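Local atomic coordinates of triacylglycerol lipase (Yarrowia lipolytica, PDB entry 3O0D), a protein that probably hydrolyses the ester bonds of triacylglycerols as a secreted, glycosylated lipase of the alpha/beta-hydrolase fold. Residues 48-53 / 80-85; 72-77 / 145-150. All blocks are in the same frame, centred on the assembly; numbering follows the deposited sequence.

Contact 1 (48-53 / 80-85); sequences AHFPNV and QIYLVI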
loop_
_atom_site.group_PDB
_atom_site.type_symbol
_atom_site.label_atom_id
_atom_site.label_comp_id
_atom_site.label_asym_id
_atom_site.label_seq_id
_atom_site.Cartn_x
_atom_site.Cartn_y
_atom_site.Cartn_z
ATOM N N ALA A 48 18.286 4.390 9.024
ATOM C CA ALA A 48 19.508 5.196 8.788
ATOM C C ALA A 48 19.502 5.916 7.441
ATOM O O ALA A 48 20.262 6.907 7.318
ATOM C CB ALA A 48 20.800 4.365 8.878
ATOM N N HIS A 49 18.666 5.523 6.531
ATOM C CA HIS A 49 18.536 6.242 5.224
ATOM C C HIS A 49 17.637 7.451 5.262
ATOM O O HIS A 49 17.377 8.060 4.183
ATOM C CB HIS A 49 17.938 5.281 4.151
ATOM C CG HIS A 49 18.905 4.267 3.668
ATOM N ND1 HIS A 49 19.185 3.088 4.326
ATOM C CD2 HIS A 49 19.660 4.267 2.537
ATOM C CE1 HIS A 49 20.112 2.421 3.657
ATOM N NE2 HIS A 49 20.381 3.092 2.551
ATOM N N PHE A 50 17.196 7.879 6.496
ATOM C CA PHE A 50 16.219 8.957 6.583
ATOM C C PHE A 50 16.640 10.100 7.521
ATOM O O PHE A 50 16.063 10.298 8.646
ATOM C CB PHE A 50 14.901 8.354 7.090
ATOM C CG PHE A 50 14.244 7.575 6.022
ATOM C CD1 PHE A 50 13.632 8.196 4.976
ATOM C CD2 PHE A 50 14.492 6.175 5.976
ATOM C CE1 PHE A 50 13.044 7.470 3.901
ATOM C CE2 PHE A 50 14.021 5.402 4.886
ATOM C CZ PHE A 50 13.292 6.028 3.856
ATOM N N PRO A 51 17.611 10.918 7.105
ATOM C CA PRO A 51 18.056 12.033 7.962
ATOM C C PRO A 51 16.886 13.047 8.047
ATOM O O PRO A 51 16.123 13.293 7.100
ATOM C CB PRO A 51 19.244 12.688 7.174
ATOM C CG PRO A 51 18.979 12.217 5.687
ATOM C CD PRO A 51 18.329 10.817 5.787
ATOM N N ASN A 52 16.853 13.712 9.180
ATOM C CA ASN A 52 15.837 14.753 9.462
ATOM C C ASN A 52 14.436 14.266 9.513
ATOM O O ASN A 52 13.477 14.996 9.254
ATOM C CB ASN A 52 15.985 15.909 8.447
ATOM C CG ASN A 52 15.902 17.255 9.123
ATOM O OD1 ASN A 52 15.450 17.426 10.260
ATOM N ND2 ASN A 52 16.338 18.344 8.326
ATOM N N VAL A 53 14.289 12.971 9.910
ATOM C CA VAL A 53 12.951 12.425 10.089
ATOM C C VAL A 53 12.774 12.262 11.581
ATOM O O VAL A 53 13.696 11.874 12.297
ATOM C CB VAL A 53 12.808 11.068 9.399
ATOM C CG1 VAL A 53 11.517 10.278 9.874
ATOM C CG2 VAL A 53 12.744 11.244 7.838
ATOM N N GLN A 80 7.620 16.049 4.064
ATOM C CA GLN A 80 6.526 15.111 3.916
ATOM C C GLN A 80 6.155 14.631 5.338
ATOM O O GLN A 80 6.970 14.664 6.264
ATOM C CB GLN A 80 6.921 13.855 3.117
ATOM C CG GLN A 80 7.145 14.256 1.614
ATOM C CD GLN A 80 7.670 13.076 0.846
ATOM O OE1 GLN A 80 8.731 12.551 1.154
ATOM N NE2 GLN A 80 6.858 12.555 -0.068
ATOM N N ILE A 81 4.906 14.189 5.396
ATOM C CA ILE A 81 4.385 13.477 6.607
ATOM C C ILE A 81 4.149 12.042 6.092
ATOM O O ILE A 81 3.478 11.826 5.076
ATOM C CB ILE A 81 3.019 14.092 7.000
ATOM C CG1 ILE A 81 3.265 15.532 7.487
ATOM C CG2 ILE A 81 2.409 13.199 8.181
ATOM C CD1 ILE A 81 1.911 16.434 7.564
ATOM N N TYR A 82 4.682 11.087 6.851
ATOM C CA TYR A 82 4.525 9.657 6.446
ATOM C C TYR A 82 3.544 8.937 7.380
ATOM O O TYR A 82 3.717 9.084 8.557
ATOM C CB TYR A 82 5.839 8.959 6.647
ATOM C CG TYR A 82 6.979 9.447 5.794
ATOM C CD1 TYR A 82 6.757 9.838 4.493
ATOM C CD2 TYR A 82 8.240 9.418 6.304
ATOM C CE1 TYR A 82 7.866 10.294 3.694
ATOM C CE2 TYR A 82 9.383 9.908 5.518
ATOM C CZ TYR A 82 9.109 10.284 4.225
ATOM O OH TYR A 82 10.127 10.750 3.419
ATOM N N LEU A 83 2.552 8.272 6.804
ATOM C CA LEU A 83 1.759 7.326 7.589
ATOM C C LEU A 83 2.100 5.915 6.977
ATOM O O LEU A 83 1.930 5.711 5.809
ATOM C CB LEU A 83 0.286 7.613 7.361
ATOM C CG LEU A 83 -0.617 6.541 8.061
ATOM C CD1 LEU A 83 -0.320 6.442 9.549
ATOM C CD2 LEU A 83 -2.074 6.986 7.822
ATOM N N VAL A 84 2.573 5.016 7.869
ATOM C CA VAL A 84 3.036 3.718 7.372
ATOM C C VAL A 84 2.251 2.691 8.183
ATOM O O VAL A 84 2.135 2.824 9.402
ATOM C CB VAL A 84 4.479 3.554 7.711
ATOM C CG1 VAL A 84 4.983 2.074 7.416
ATOM C CG2 VAL A 84 5.361 4.567 6.834
ATOM N N ILE A 85 1.712 1.730 7.430
ATOM C CA ILE A 85 0.788 0.758 8.090
ATOM C C ILE A 85 1.218 -0.666 7.704
ATOM O O ILE A 85 1.732 -0.921 6.616
ATOM C CB ILE A 85 -0.581 0.932 7.584
ATOM C CG1 ILE A 85 -1.022 2.461 7.552
ATOM C CG2 ILE A 85 -1.577 0.205 8.605
ATOM C CD1 ILE A 85 -2.273 2.724 6.640
#

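Contact 2 (72-77 / 145-150); sequences LAVDHA and DSVIEQ. With NAG (2-acetamido-2-deoxy-beta-D-glucopyranose), chain H.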
loop_
_atom_site.group_PDB
_atom_site.type_symbol
_atom_site.label_atom_id
_atom_site.label_comp_id
_atom_site.label_asym_id
_atom_site.label_seq_id
_atom_site.Cartn_x
_atom_site.Cartn_y
_atom_site.Cartn_z
ATOM N N LEU A 72 3.564 7.130 12.483
ATOM C CA LEU A 72 3.392 8.412 11.851
ATOM C C LEU A 72 4.713 9.082 12.042
ATOM O O LEU A 72 5.250 9.221 13.164
ATOM C CB LEU A 72 2.258 9.161 12.598
ATOM C CG LEU A 72 1.907 10.585 12.155
ATOM C CD1 LEU A 72 1.540 10.725 10.691
ATOM C CD2 LEU A 72 0.778 11.110 13.114
ATOM N N ALA A 73 5.283 9.658 10.928
ATOM C CA ALA A 73 6.558 10.387 11.107
ATOM C C ALA A 73 6.543 11.638 10.211
ATOM O O ALA A 73 5.695 11.740 9.313
ATOM C CB ALA A 73 7.721 9.481 10.633
ATOM N N VAL A 74 7.485 12.564 10.478
ATOM C CA VAL A 74 7.592 13.823 9.681
ATOM C C VAL A 74 9.044 13.867 9.150
ATOM O O VAL A 74 9.993 13.764 9.924
ATOM C CB VAL A 74 7.346 15.029 10.568
ATOM C CG1 VAL A 74 7.529 16.318 9.686
ATOM C CG2 VAL A 74 5.889 14.974 11.083
ATOM N N ASP A 75 9.176 14.070 7.839
ATOM C CA ASP A 75 10.531 14.088 7.190
ATOM C C ASP A 75 10.649 15.601 6.784
ATOM O O ASP A 75 9.988 16.087 5.846
ATOM C CB ASP A 75 10.489 13.236 5.983
ATOM C CG ASP A 75 11.862 13.128 5.288
ATOM O OD1 ASP A 75 12.613 14.124 5.378
ATOM O OD2 ASP A 75 12.150 12.085 4.659
ATOM N N HIS A 76 11.478 16.271 7.555
ATOM C CA HIS A 76 11.790 17.694 7.350
ATOM C C HIS A 76 12.740 17.849 6.192
ATOM O O HIS A 76 12.936 19.006 5.728
ATOM C CB HIS A 76 12.448 18.195 8.632
ATOM C CG HIS A 76 11.530 18.173 9.814
ATOM N ND1 HIS A 76 10.414 18.986 9.895
ATOM C CD2 HIS A 76 11.507 17.392 10.915
ATOM C CE1 HIS A 76 9.752 18.721 11.019
ATOM N NE2 HIS A 76 10.414 17.778 11.669
ATOM N N ALA A 77 13.399 16.775 5.733
ATOM C CA ALA A 77 14.290 16.943 4.527
ATOM C C ALA A 77 13.451 16.902 3.293
ATOM O O ALA A 77 13.651 17.680 2.347
ATOM C CB ALA A 77 15.372 15.884 4.475
ATOM N N ASP A 145 -4.266 14.275 11.788
ATOM C CA ASP A 145 -4.830 15.659 11.594
ATOM C C ASP A 145 -4.075 16.763 12.354
ATOM O O ASP A 145 -3.846 17.840 11.796
ATOM C CB ASP A 145 -6.336 15.654 11.990
ATOM C CG ASP A 145 -7.225 15.229 10.850
ATOM O OD1 ASP A 145 -6.901 15.453 9.661
ATOM O OD2 ASP A 145 -8.313 14.662 11.122
ATOM N N SER A 146 -3.630 16.539 13.585
ATOM C CA SER A 146 -2.908 17.567 14.323
ATOM C C SER A 146 -1.551 17.817 13.689
ATOM O O SER A 146 -1.095 18.953 13.605
ATOM C CB SER A 146 -2.745 17.284 15.812
ATOM O OG SER A 146 -1.780 16.300 16.067
ATOM N N VAL A 147 -0.921 16.740 13.211
ATOM C CA VAL A 147 0.388 16.892 12.545
ATOM C C VAL A 147 0.212 17.620 11.189
ATOM O O VAL A 147 1.060 18.457 10.807
ATOM C CB VAL A 147 1.121 15.465 12.382
ATOM C CG1 VAL A 147 2.473 15.638 11.573
ATOM C CG2 VAL A 147 1.528 14.913 13.809
ATOM N N ILE A 148 -0.835 17.352 10.460
ATOM C CA ILE A 148 -1.136 18.084 9.171
ATOM C C ILE A 148 -1.238 19.582 9.491
ATOM O O ILE A 148 -0.735 20.428 8.749
ATOM C CB ILE A 148 -2.408 17.493 8.473
ATOM C CG1 ILE A 148 -2.152 16.059 7.933
ATOM C CG2 ILE A 148 -2.986 18.368 7.315
ATOM C CD1 ILE A 148 -3.409 15.253 7.639
ATOM N N GLU A 149 -1.937 19.915 10.580
ATOM C CA GLU A 149 -2.087 21.359 10.930
ATOM C C GLU A 149 -0.762 21.980 11.334
ATOM O O GLU A 149 -0.490 23.164 11.105
ATOM C CB GLU A 149 -3.186 21.558 12.023
ATOM C CG GLU A 149 -4.551 21.127 11.526
ATOM C CD GLU A 149 -5.058 21.929 10.331
ATOM O OE1 GLU A 149 -5.108 23.189 10.431
ATOM O OE2 GLU A 149 -5.402 21.303 9.290
ATOM N N GLN A 150 0.109 21.213 11.947
ATOM C CA GLN A 150 1.372 21.683 12.334
ATOM C C GLN A 150 2.326 21.940 11.150
ATOM O O GLN A 150 3.158 22.824 11.203
ATOM C CB GLN A 150 1.987 20.675 13.290
ATOM C CG GLN A 150 3.306 21.087 13.785
ATOM C CD GLN A 150 3.753 20.240 14.983
ATOM O OE1 GLN A 150 3.131 19.209 15.326
ATOM N NE2 GLN A 150 4.866 20.652 15.588
HETATM C C1 NAG H . -11.594 13.469 8.230
HETATM C C2 NAG H . -10.112 13.822 7.971
HETATM C C3 NAG H . -9.949 15.329 8.130
HETATM C C4 NAG H . -10.929 16.085 7.228
HETATM C C5 NAG H . -12.312 15.638 7.636
HETATM C C6 NAG H . -13.501 16.386 7.004
HETATM C C7 NAG H . -8.466 12.103 8.588
HETATM C C8 NAG H . -7.531 11.567 9.633
HETATM N N2 NAG H . -9.190 13.180 8.911
HETATM O O3 NAG H . -8.584 15.663 7.816
HETATM O O4 NAG H . -10.838 17.484 7.515
HETATM O O5 NAG H . -12.390 14.223 7.361
HETATM O O6 NAG H . -13.249 16.506 5.650
HETATM O O7 NAG H . -8.582 11.560 7.503
#

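Contact 1 (48-53 / 80-85)
Val53 and Phe50 both approach the aromatic side chain of Tyr82, and these three buried residues make up the contact, which covers just 95 Å² summed over both sides. The apolar part is a light van der Waals touch. Methyl CG2 of Val53 comes obliquely to the tyrosine ring, with CE2 of Tyr82 as its closest atom at 4.3 Å. Phe50 meets the far end of the same side chain, CE1 of Phe50 lying 4.4 Å from OH of Tyr82, again at a slant. The tyrosine can span the gap because its CG stands anti to the carbonyl carbon (chi1 -64°) and the ring extends away from the strand; the backbones stay well apart, 9.3 Å between the CA atoms of Val53 and Gln80 even where they are nearest.

No hydrogen bond joins the two segments. The phenol group instead bonds to Asp75 OD2, with a weaker bond to Ser78 OG, so the buried hydroxyl is satisfied from the neighbouring strand and its hairpin. Within 48-53, a type II turn runs from Phe50 to Val53. Asn52 takes the positive phi (64°) of its third position, and the closing bond from Val53 N to Phe50 O is weak at 3.4 Å. This turn puts Phe50 and Val53, its first and last residues, on the tyrosine.

Around the trio, Leu24 of helix 12-27 packs against both Phe50 and Tyr82, while Phe41 from a loop backs Phe50 and Val53. The turn leads into the outermost strand 53-60, and Tyr82 belongs to strand 80-87, two places inward in the mixed sheet; the contact therefore reaches across the intervening strand 68-75, beneath helix 12-27.

Contact 2 (72-77 / 145-150)
Val74 covers one face of the His76 imidazole with CG1, set toward the rim and 3.5 Å above the plane, while its other methyl faces Val147 across the contact. Tyr151 also meets this ring, the planes about 65° apart, and both ring nitrogens are hydrogen-bonded, ND1 to Tyr154 and NE2 to Glu54. The second flat group, the Asp145 carboxylate, grips an N-linked sugar with both oxygens: NAG O3 donates to OD1 of Asp145 at 2.5 Å, and NAG N2 to OD2 of Asp145 at 2.8 Å (154° at the hydrogen). Replacing the carboxylate by the methyl of an alanine is likely to leave O3 and N2 without these acceptors and the sugar freer to turn, although His180 also bonds it.

The packing itself is apolar. Val147 uses both methyls, CG1 lying 3.5 Å from CG2 of Val74 and CG2 lying 3.9 Å from CD2 of Leu72. Leu72 and Val74 each lie alongside Val147, pointing the opposite way to it, so their methyls meet flank to flank. Ile56 and Ile81, from the strands on either side, also touch Val147. Such seating of a helix on aliphatic strand residues is characteristic of the alpha/beta-hydrolase sheet.

In the fold
Contacts 1 and 2, with centres 10 Å apart, meet at the antiparallel pair of strands 68-75 and 80-87 but lie on opposite faces of the sheet: contact 1 faces helix 12-27, contact 2 faces helix 127-150. Tyr82 ties them together, its OH 2.7 Å from Asp75 OD2 and its backbone N 2.7 Å from Ala73 O, both probable hydrogen bonds. Val53 CG2 packs 3.3 Å from Asp75 CG. Contact 2 reaches the glycan directly through Asp145, whereas the Tyr82 side chain is about 14 Å from a bound NAG. Neither contact includes a member of the probable Ser-His-Asp triad; both belong to the surrounding scaffold.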